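Local coordinates for protein acyl-CoA dehydrogenase (Bacillus subtilis, PDB 5LNX) that uses FAD to oxidise saturated acyl-CoA thioesters to their 2,3-dehydroacyl-CoA products, passing the electrons to an acceptor, at residues Y67-I71 and L85-S90; A79-I84 and L202-N206; H117-L123 and A161-F167. One frame throughout, in Å; residues are numbered along the deposited sequence.

Contact 1: residues Y67-I71 and L85-S90; sequences YILAI and LSVHTS
Y67 and I71 meet L85, S86, T89 and S90 in a buried helix-helix contact, where consecutive helices 64-77 and 79-90 of the N-terminal helical domain fold back on each other. The short axes run 159° apart, nearly antiparallel, and approach to 10.8 Å. Y67 supplies a knob-into-hole: with CG anti to the backbone N (chi1 157°), its ring reaches across and sits among L85, S86, T89 and S90. Y67 CE1 lies 3.7 Å from both CB and CG2 of T89, while Y67 OH comes 3.5 Å from S90 CB. That hydroxyl is also near S86 O, but the angle is too poor for a hydrogen bond. A turn further on, I71 CD1 sits 3.6 Å from S86 CB, and I71 CG1 is 4.5 Å from L85 CD2. T89 OG1 turns back to L85 O (3.0 Å), reaching it from the face opposite to T89 N. An alanine at T89 lacks OG1 and CG2, so it would probably leave L85 O without its second donor and the CE1 side of the tyrosine ring poorly packed. Y67 and T89 both touch P52; elsewhere on helix 64-77, A70 meets helix 9-32 and I68 packs on helices 229-265 and 277-305.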
loop_
_atom_site.group_PDB
_atom_site.type_symbol
_atom_site.label_atom_id
_atom_site.label_comp_id
_atom_site.label_asym_id
_atom_site.label_seq_id
_atom_site.Cartn_x
_atom_site.Cartn_y
_atom_site.Cartn_z
ATOM N N TYR D 67 -16.505 21.194 19.359
ATOM C CA TYR D 67 -16.099 22.028 18.244
ATOM C C TYR D 67 -15.595 21.180 17.082
ATOM O O TYR D 67 -15.942 21.409 15.928
ATOM C CB TYR D 67 -15.007 23.008 18.704
ATOM C CG TYR D 67 -14.138 23.535 17.575
ATOM C CD1 TYR D 67 -14.664 24.375 16.607
ATOM C CD2 TYR D 67 -12.809 23.168 17.480
ATOM C CE1 TYR D 67 -13.881 24.856 15.578
ATOM C CE2 TYR D 67 -12.016 23.626 16.453
ATOM C CZ TYR D 67 -12.550 24.486 15.508
ATOM O OH TYR D 67 -11.755 24.943 14.475
ATOM N N ILE D 68 -14.689 20.279 17.394
ATOM C CA ILE D 68 -14.088 19.383 16.399
ATOM C C ILE D 68 -15.165 18.489 15.839
ATOM O O ILE D 68 -15.210 18.208 14.645
ATOM C CB ILE D 68 -13.019 18.490 17.032
ATOM C CG1 ILE D 68 -11.628 19.057 16.788
ATOM C CG2 ILE D 68 -12.653 17.302 16.149
ATOM C CD1 ILE D 68 -10.975 20.275 17.407
ATOM N N LEU D 69 -16.038 18.055 16.729
ATOM C CA LEU D 69 -17.250 17.318 16.366
ATOM C C LEU D 69 -18.064 18.048 15.312
ATOM O O LEU D 69 -18.506 17.463 14.323
ATOM C CB LEU D 69 -18.076 17.104 17.631
ATOM C CG LEU D 69 -19.420 16.427 17.648
ATOM C CD1 LEU D 69 -19.196 14.920 17.723
ATOM C CD2 LEU D 69 -20.171 16.898 18.877
ATOM N N ALA D 70 -18.248 19.340 15.519
ATOM C CA ALA D 70 -18.973 20.166 14.560
ATOM C C ALA D 70 -18.312 20.056 13.191
ATOM O O ALA D 70 -18.941 19.632 12.214
ATOM C CB ALA D 70 -19.032 21.617 15.026
ATOM N N ILE D 71 -17.023 20.379 13.150
ATOM C CA ILE D 71 -16.196 20.336 11.911
ATOM C C ILE D 71 -16.236 18.977 11.209
ATOM O O ILE D 71 -16.302 18.892 9.983
ATOM C CB ILE D 71 -14.738 20.674 12.220
ATOM C CG1 ILE D 71 -14.650 22.127 12.711
ATOM C CG2 ILE D 71 -13.857 20.488 10.991
ATOM C CD1 ILE D 71 -13.241 22.622 12.954
ATOM N N LEU D 85 -14.822 27.144 8.341
ATOM C CA LEU D 85 -15.111 27.171 9.770
ATOM C C LEU D 85 -13.856 26.896 10.607
ATOM O O LEU D 85 -13.610 27.549 11.624
ATOM C CB LEU D 85 -16.189 26.147 10.134
ATOM C CG LEU D 85 -16.575 26.121 11.618
ATOM C CD1 LEU D 85 -16.866 27.510 12.149
ATOM C CD2 LEU D 85 -17.778 25.219 11.845
ATOM N N SER D 86 -13.095 25.907 10.177
ATOM C CA SER D 86 -11.951 25.408 10.949
ATOM C C SER D 86 -10.863 26.482 11.098
ATOM O O SER D 86 -10.271 26.649 12.164
ATOM C CB SER D 86 -11.355 24.153 10.279
ATOM O OG SER D 86 -10.506 23.447 11.167
ATOM N N VAL D 87 -10.554 27.129 9.981
ATOM C CA VAL D 87 -9.575 28.197 9.953
ATOM C C VAL D 87 -10.087 29.345 10.815
ATOM O O VAL D 87 -9.380 29.834 11.703
ATOM C CB VAL D 87 -9.291 28.673 8.511
ATOM C CG1 VAL D 87 -8.632 30.039 8.509
ATOM C CG2 VAL D 87 -8.394 27.665 7.797
ATOM N N HIS D 88 -11.318 29.758 10.544
ATOM C CA HIS D 88 -11.938 30.911 11.224
ATOM C C HIS D 88 -11.670 30.853 12.708
ATOM O O HIS D 88 -11.204 31.820 13.313
ATOM C CB HIS D 88 -13.451 30.953 10.939
ATOM C CG HIS D 88 -14.245 31.789 11.893
ATOM N ND1 HIS D 88 -14.587 33.094 11.629
ATOM C CD2 HIS D 88 -14.828 31.485 13.079
ATOM C CE1 HIS D 88 -15.298 33.580 12.633
ATOM N NE2 HIS D 88 -15.467 32.619 13.523
ATOM N N THR D 89 -11.971 29.707 13.294
ATOM C CA THR D 89 -11.910 29.530 14.757
ATOM C C THR D 89 -10.544 29.253 15.335
ATOM O O THR D 89 -10.114 29.925 16.258
ATOM C CB THR D 89 -12.783 28.348 15.174
ATOM O OG1 THR D 89 -14.025 28.444 14.473
ATOM C CG2 THR D 89 -13.007 28.316 16.677
ATOM N N SER D 90 -9.898 28.233 14.784
ATOM C CA SER D 90 -8.727 27.610 15.367
ATOM C C SER D 90 -7.451 28.456 15.167
ATOM O O SER D 90 -6.501 28.401 15.957
ATOM C CB SER D 90 -8.569 26.255 14.692
ATOM O OG SER D 90 -8.183 26.435 13.340
#

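Contact 2: residues A79-I84 and L202-N206; sequences AAVGVI and LYGSN
L202 inserts its two methyl groups against A79, A80 and V83 at the start of helix 79-90, with no hydrogen bond between the segments. With CG anti to its carbonyl carbon (chi1 -61°) and CD1 anti to CA (chi2 -170°), the two methyls of L202 reach different residues: CD2 lies 3.9 Å from A79 CB, and CD1 3.8 Å from V83 CG1. The V83 and L202 side chains cross at about a right angle. In V83, chi1 of 65° sets CG1 between the backbone N and the carbonyl carbon, where this methyl also reaches S205 OG (3.9 Å). S205 points its CB toward the helix, and its OG lies 3.8 Å from I84 CG1. The end of I84 leans toward the loop, CD1 4.0 Å from S205 CA, while A80 CB lies against the carbonyl oxygen of Y203. The loop is compact: S205 N bonds to L202 O at 3.0 Å, and L202 has a positive phi. Y203 points away from the helix and forms a cation-pi pair with R352; L202 also packs on Y341 of the second subunit. L202 lines the FAD pocket, and the contact joins N-terminal helices to a middle-domain loop beside the flavin, as in the acyl-CoA dehydrogenase fold.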
loop_
_atom_site.group_PDB
_atom_site.type_symbol
_atom_site.label_atom_id
_atom_site.label_comp_id
_atom_site.label_asym_id
_atom_site.label_seq_id
_atom_site.Cartn_x
_atom_site.Cartn_y
_atom_site.Cartn_z
ATOM N N ALA D 79 -16.591 19.702 2.727
ATOM C CA ALA D 79 -15.227 19.879 3.190
ATOM C C ALA D 79 -14.850 21.384 3.137
ATOM O O ALA D 79 -14.231 21.910 4.053
ATOM C CB ALA D 79 -14.300 19.030 2.326
ATOM N N ALA D 80 -15.244 22.054 2.055
ATOM C CA ALA D 80 -15.032 23.493 1.881
ATOM C C ALA D 80 -15.528 24.253 3.090
ATOM O O ALA D 80 -14.765 24.980 3.741
ATOM C CB ALA D 80 -15.735 23.998 0.627
ATOM N N VAL D 81 -16.816 24.128 3.377
ATOM C CA VAL D 81 -17.396 24.872 4.509
ATOM C C VAL D 81 -16.729 24.438 5.846
ATOM O O VAL D 81 -16.602 25.244 6.776
ATOM C CB VAL D 81 -18.968 24.953 4.510
ATOM N N GLY D 82 -16.236 23.199 5.890
ATOM C CA GLY D 82 -15.554 22.661 7.057
ATOM C C GLY D 82 -14.246 23.386 7.355
ATOM O O GLY D 82 -13.948 23.738 8.487
ATOM N N VAL D 83 -13.457 23.592 6.322
ATOM C CA VAL D 83 -12.194 24.294 6.482
ATOM C C VAL D 83 -12.380 25.770 6.778
ATOM O O VAL D 83 -11.576 26.346 7.506
ATOM C CB VAL D 83 -11.253 24.149 5.283
ATOM C CG1 VAL D 83 -11.822 24.797 4.039
ATOM C CG2 VAL D 83 -9.879 24.750 5.615
ATOM N N ILE D 84 -13.368 26.386 6.128
ATOM C CA ILE D 84 -13.673 27.807 6.352
ATOM C C ILE D 84 -13.975 28.004 7.815
ATOM O O ILE D 84 -13.472 28.924 8.453
ATOM C CB ILE D 84 -14.894 28.287 5.542
ATOM C CG1 ILE D 84 -14.540 28.434 4.063
ATOM C CG2 ILE D 84 -15.397 29.617 6.082
ATOM C CD1 ILE D 84 -15.747 28.563 3.160
ATOM N N LEU D 202 -11.914 22.085 -2.897
ATOM C CA LEU D 202 -12.535 23.016 -1.942
ATOM C C LEU D 202 -13.163 24.184 -2.703
ATOM O O LEU D 202 -12.785 25.354 -2.532
ATOM C CB LEU D 202 -11.512 23.539 -0.937
ATOM C CG LEU D 202 -10.827 22.502 -0.037
ATOM C CD1 LEU D 202 -10.045 23.201 1.057
ATOM C CD2 LEU D 202 -11.808 21.519 0.597
ATOM N N TYR D 203 -14.085 23.848 -3.592
ATOM C CA TYR D 203 -14.872 24.860 -4.297
ATOM C C TYR D 203 -15.852 25.478 -3.255
ATOM O O TYR D 203 -16.187 24.796 -2.324
ATOM C CB TYR D 203 -15.700 24.183 -5.399
ATOM C CG TYR D 203 -14.991 23.909 -6.728
ATOM C CD1 TYR D 203 -13.618 23.722 -6.802
ATOM C CD2 TYR D 203 -15.717 23.810 -7.913
ATOM C CE1 TYR D 203 -12.990 23.473 -8.012
ATOM C CE2 TYR D 203 -15.099 23.551 -9.127
ATOM C CZ TYR D 203 -13.733 23.381 -9.173
ATOM O OH TYR D 203 -13.107 23.125 -10.378
ATOM N N GLY D 204 -16.269 26.744 -3.302
ATOM C CA GLY D 204 -15.430 27.913 -3.164
ATOM C C GLY D 204 -15.146 28.393 -1.720
ATOM O O GLY D 204 -15.737 29.347 -1.078
ATOM N N SER D 205 -14.179 27.706 -1.188
ATOM C CA SER D 205 -13.400 28.279 -0.105
ATOM C C SER D 205 -12.398 29.279 -0.715
ATOM O O SER D 205 -11.408 28.869 -1.297
ATOM C CB SER D 205 -12.675 27.212 0.695
ATOM O OG SER D 205 -11.751 27.838 1.570
ATOM N N ASN D 206 -12.702 30.569 -0.671
ATOM C CA ASN D 206 -11.775 31.611 -1.197
ATOM C C ASN D 206 -10.358 31.395 -0.707
ATOM O O ASN D 206 -10.100 31.444 0.483
ATOM C CB ASN D 206 -12.223 33.006 -0.741
ATOM C CG ASN D 206 -13.145 33.691 -1.742
ATOM O OD1 ASN D 206 -13.731 33.057 -2.614
ATOM N ND2 ASN D 206 -13.325 34.993 -1.569
#

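Contact 3: residues H117-L123 and A161-F167; sequences HLGAFAL and ADIYITF. With FAD (flavin-adenine dinucleotide), chain S.
G119 with I163 and A120 with Y164 form parallel beta bridges, the touching parts running 33° apart end to end. L118 O accepts both D162 N (2.8 Å) and I163 N, I165 N bonds to A120 O and F167 N to A122 O; A120 N to I163 O is weak. D162 OD2 takes L118 N on its anti lone pair (2.9 Å, 163°). The carboxylate also stacks on the H117 imidazole, planes 18° apart, and D162 CB makes a CH-pi contact over one face, 3.9 Å from the H117 ring centroid. A120 CB and A161 CB touch at 3.6 Å; A161 CB lies over one face of the Y164 ring, toward its rim, and A120 CB meets that ring at CD2. Y164 OH bonds to G159 N. The F121 and F167 rings meet obliquely, centroids 5.3 Å apart; L123 CB lies 4.0 Å from F167 CD2. F121 CG, anti to N, carries the ring edge to FAD N3 (3.6 Å from CD2), and L123 N donates to FAD O2 at 3.1 Å. Within the chain, strand 119-120 is one of the sheet's two outermost strands, with 163-169 between it and 179-185; helix 102-114 packs on H117 and I163, and strand 207-212 on A122 and Y164.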
loop_
_atom_site.group_PDB
_atom_site.type_symbol
_atom_site.label_atom_id
_atom_site.label_comp_id
_atom_site.label_asym_id
_atom_site.label_seq_id
_atom_site.Cartn_x
_atom_site.Cartn_y
_atom_site.Cartn_z
ATOM N N HIS D 117 -18.123 38.906 11.923
ATOM C CA HIS D 117 -16.781 38.953 11.337
ATOM C C HIS D 117 -16.176 37.582 11.087
ATOM O O HIS D 117 -16.374 36.649 11.859
ATOM C CB HIS D 117 -15.829 39.697 12.254
ATOM C CG HIS D 117 -15.846 41.180 12.079
ATOM N ND1 HIS D 117 -14.936 41.999 12.707
ATOM C CD2 HIS D 117 -16.631 41.986 11.331
ATOM C CE1 HIS D 117 -15.179 43.256 12.379
ATOM N NE2 HIS D 117 -16.197 43.274 11.537
ATOM N N LEU D 118 -15.424 37.497 9.999
ATOM C CA LEU D 118 -14.779 36.264 9.548
ATOM C C LEU D 118 -13.245 36.352 9.632
ATOM O O LEU D 118 -12.630 37.371 9.273
ATOM C CB LEU D 118 -15.161 35.950 8.097
ATOM C CG LEU D 118 -14.608 34.620 7.550
ATOM C CD1 LEU D 118 -15.426 33.452 8.069
ATOM C CD2 LEU D 118 -14.547 34.613 6.023
ATOM N N GLY D 119 -12.643 35.222 9.996
ATOM C CA GLY D 119 -11.249 35.139 10.405
ATOM C C GLY D 119 -10.370 34.431 9.387
ATOM O O GLY D 119 -10.802 33.518 8.690
ATOM N N ALA D 120 -9.099 34.819 9.370
ATOM C CA ALA D 120 -8.133 34.272 8.439
ATOM C C ALA D 120 -6.788 34.177 9.167
ATOM O O ALA D 120 -6.636 34.765 10.227
ATOM C CB ALA D 120 -7.988 35.187 7.251
ATOM N N PHE D 121 -5.806 33.535 8.530
ATOM C CA PHE D 121 -4.516 33.124 9.194
ATOM C C PHE D 121 -3.150 33.496 8.654
ATOM O O PHE D 121 -2.144 33.394 9.362
ATOM C CB PHE D 121 -4.608 31.636 9.560
ATOM C CG PHE D 121 -3.373 31.069 10.188
ATOM C CD1 PHE D 121 -2.996 31.446 11.471
ATOM C CD2 PHE D 121 -2.612 30.118 9.510
ATOM C CE1 PHE D 121 -1.900 30.866 12.081
ATOM C CE2 PHE D 121 -1.493 29.553 10.107
ATOM C CZ PHE D 121 -1.140 29.926 11.398
ATOM N N ALA D 122 -3.075 33.993 7.454
ATOM C CA ALA D 122 -1.826 34.641 7.053
ATOM C C ALA D 122 -0.431 34.266 7.662
ATOM O O ALA D 122 0.290 35.125 8.216
ATOM C CB ALA D 122 -1.921 36.164 6.929
ATOM N N LEU D 123 0.031 33.061 7.344
ATOM C CA LEU D 123 1.429 32.624 7.616
ATOM C C LEU D 123 2.261 32.367 6.362
ATOM O O LEU D 123 3.350 32.943 6.179
ATOM C CB LEU D 123 1.387 31.360 8.452
ATOM C CG LEU D 123 2.687 30.661 8.801
ATOM C CD1 LEU D 123 3.645 31.555 9.575
ATOM C CD2 LEU D 123 2.344 29.398 9.578
ATOM N N ALA D 161 -12.588 37.531 4.503
ATOM C CA ALA D 161 -12.179 37.718 5.877
ATOM C C ALA D 161 -12.041 39.198 6.260
ATOM O O ALA D 161 -11.598 40.028 5.458
ATOM C CB ALA D 161 -10.891 36.980 6.158
ATOM N N ASP D 162 -12.433 39.478 7.511
ATOM C CA ASP D 162 -12.386 40.810 8.133
ATOM C C ASP D 162 -11.135 40.993 9.003
ATOM O O ASP D 162 -10.577 42.096 9.105
ATOM C CB ASP D 162 -13.630 41.031 9.015
ATOM C CG ASP D 162 -14.928 40.897 8.249
ATOM O OD1 ASP D 162 -15.305 41.860 7.541
ATOM O OD2 ASP D 162 -15.567 39.824 8.342
ATOM N N ILE D 163 -10.751 39.909 9.670
ATOM C CA ILE D 163 -9.558 39.857 10.507
ATOM C C ILE D 163 -8.581 38.842 9.913
ATOM O O ILE D 163 -8.972 37.713 9.602
ATOM C CB ILE D 163 -9.905 39.387 11.942
ATOM C CG1 ILE D 163 -10.763 40.421 12.677
ATOM C CG2 ILE D 163 -8.656 38.951 12.701
ATOM C CD1 ILE D 163 -10.078 41.688 13.133
ATOM N N TYR D 164 -7.310 39.238 9.803
ATOM C CA TYR D 164 -6.223 38.322 9.398
ATOM C C TYR D 164 -5.114 38.257 10.459
ATOM O O TYR D 164 -4.342 39.199 10.625
ATOM C CB TYR D 164 -5.598 38.720 8.056
ATOM C CG TYR D 164 -6.527 38.757 6.871
ATOM C CD1 TYR D 164 -7.458 39.777 6.738
ATOM C CD2 TYR D 164 -6.415 37.843 5.825
ATOM C CE1 TYR D 164 -8.308 39.851 5.636
ATOM C CE2 TYR D 164 -7.254 37.917 4.712
ATOM C CZ TYR D 164 -8.195 38.928 4.629
ATOM O OH TYR D 164 -9.055 39.013 3.561
ATOM N N ILE D 165 -5.024 37.113 11.142
ATOM C CA ILE D 165 -3.917 36.839 12.069
ATOM C C ILE D 165 -2.652 36.622 11.248
ATOM O O ILE D 165 -2.518 35.626 10.529
ATOM C CB ILE D 165 -4.160 35.607 12.964
ATOM C CG1 ILE D 165 -5.479 35.716 13.721
ATOM C CG2 ILE D 165 -3.002 35.418 13.919
ATOM C CD1 ILE D 165 -5.799 37.078 14.324
ATOM N N THR D 166 -1.762 37.612 11.316
ATOM C CA THR D 166 -0.684 37.755 10.341
ATOM C C THR D 166 0.646 37.707 11.032
ATOM O O THR D 166 0.863 38.387 12.043
ATOM C CB THR D 166 -0.763 39.085 9.543
ATOM O OG1 THR D 166 -2.090 39.284 9.057
ATOM C CG2 THR D 166 0.187 39.055 8.332
ATOM N N PHE D 167 1.565 36.995 10.395
ATOM C CA PHE D 167 2.894 36.766 10.949
ATOM C C PHE D 167 3.953 37.468 10.113
ATOM O O PHE D 167 3.975 37.338 8.888
ATOM C CB PHE D 167 3.178 35.258 11.064
ATOM C CG PHE D 167 2.197 34.544 11.938
ATOM C CD1 PHE D 167 2.398 34.441 13.299
ATOM C CD2 PHE D 167 1.021 34.043 11.396
ATOM C CE1 PHE D 167 1.466 33.812 14.101
ATOM C CE2 PHE D 167 0.078 33.434 12.193
ATOM C CZ PHE D 167 0.299 33.308 13.549
HETATM P PA FAD S . 6.524 23.071 0.217
HETATM O O1A FAD S . 6.335 23.201 1.719
HETATM O O2A FAD S . 7.652 23.698 -0.535
HETATM O O5B FAD S . 6.632 21.483 -0.025
HETATM C C5B FAD S . 6.653 20.846 -1.293
HETATM C C4B FAD S . 6.670 19.347 -1.002
HETATM O O4B FAD S . 7.930 19.071 -0.440
HETATM C C3B FAD S . 5.617 18.930 0.013
HETATM O O3B FAD S . 5.132 17.608 -0.254
HETATM C C2B FAD S . 6.350 18.901 1.323
HETATM O O2B FAD S . 5.927 17.799 2.107
HETATM C C1B FAD S . 7.756 18.633 0.890
HETATM N N9A FAD S . 8.809 19.192 1.725
HETATM C C8A FAD S . 9.382 20.416 1.665
HETATM N N7A FAD S . 10.405 20.492 2.571
HETATM C C5A FAD S . 10.466 19.298 3.217
HETATM C C6A FAD S . 11.281 18.654 4.251
HETATM N N6A FAD S . 12.278 19.305 4.869
HETATM N N1A FAD S . 11.020 17.366 4.564
HETATM C C2A FAD S . 10.057 16.628 3.989
HETATM N N3A FAD S . 9.275 17.154 3.043
HETATM C C4A FAD S . 9.433 18.437 2.622
HETATM N N1 FAD S . -1.307 28.897 4.426
HETATM C C2 FAD S . -1.624 29.705 5.466
HETATM O O2 FAD S . -0.699 30.312 6.022
HETATM N N3 FAD S . -2.880 29.875 5.931
HETATM C C4 FAD S . -3.926 29.250 5.375
HETATM O O4 FAD S . -5.094 29.413 5.804
HETATM C C4X FAD S . -3.660 28.367 4.222
HETATM N N5 FAD S . -4.669 27.710 3.611
HETATM C C5X FAD S . -4.427 26.919 2.541
HETATM C C6 FAD S . -5.504 26.347 1.915
HETATM C C7 FAD S . -5.339 25.501 0.846
HETATM C C7M FAD S . -6.590 24.844 0.322
HETATM C C8 FAD S . -3.965 25.263 0.326
HETATM C C8M FAD S . -3.679 24.359 -0.844
HETATM C C9 FAD S . -2.890 25.869 0.928
HETATM C C9A FAD S . -3.051 26.706 2.024
HETATM N N10 FAD S . -1.960 27.401 2.640
HETATM C C10 FAD S . -2.252 28.217 3.761
HETATM C "C1'" FAD S . -0.567 27.183 2.222
HETATM C "C2'" FAD S . -0.101 25.808 2.755
HETATM O "O2'" FAD S . -0.029 25.719 4.190
HETATM C "C3'" FAD S . 1.226 25.410 2.123
HETATM O "O3'" FAD S . 0.960 24.944 0.802
HETATM C "C4'" FAD S . 1.951 24.365 2.958
HETATM O "O4'" FAD S . 2.369 24.961 4.198
HETATM C "C5'" FAD S . 3.155 23.734 2.216
HETATM O "O5'" FAD S . 4.105 24.639 1.649
HETATM P P FAD S . 4.347 24.805 0.043
HETATM O O1P FAD S . 5.436 25.824 -0.240
HETATM O O2P FAD S . 3.014 24.987 -0.630
HETATM O O3P FAD S . 5.128 23.493 -0.490
#

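Overall arrangement
From the N terminus, contact 1 comes first, closing the short connection between helices 64-77 and 79-90. Helix 79-90 starts contact 2 before contact 1 is complete, so the two cross: A79-I84 lies between the segments of contact 1, and L202-N206 follows far downstream. Both use helix 79-90, and I71 CG2 approaches G82 O between them. Contact 3 opens after contact 1 has ended and lies wholly within the long span that contact 2 closes, joining strand 119-120 and the residues after it to strand 163-169. H88 makes a weak hydrogen bond to G119, bringing contacts 1 and 3 together. Helix 79-90 bridges the helical bundle and the beta domain, with contacts 2 and 3 both at the flavin.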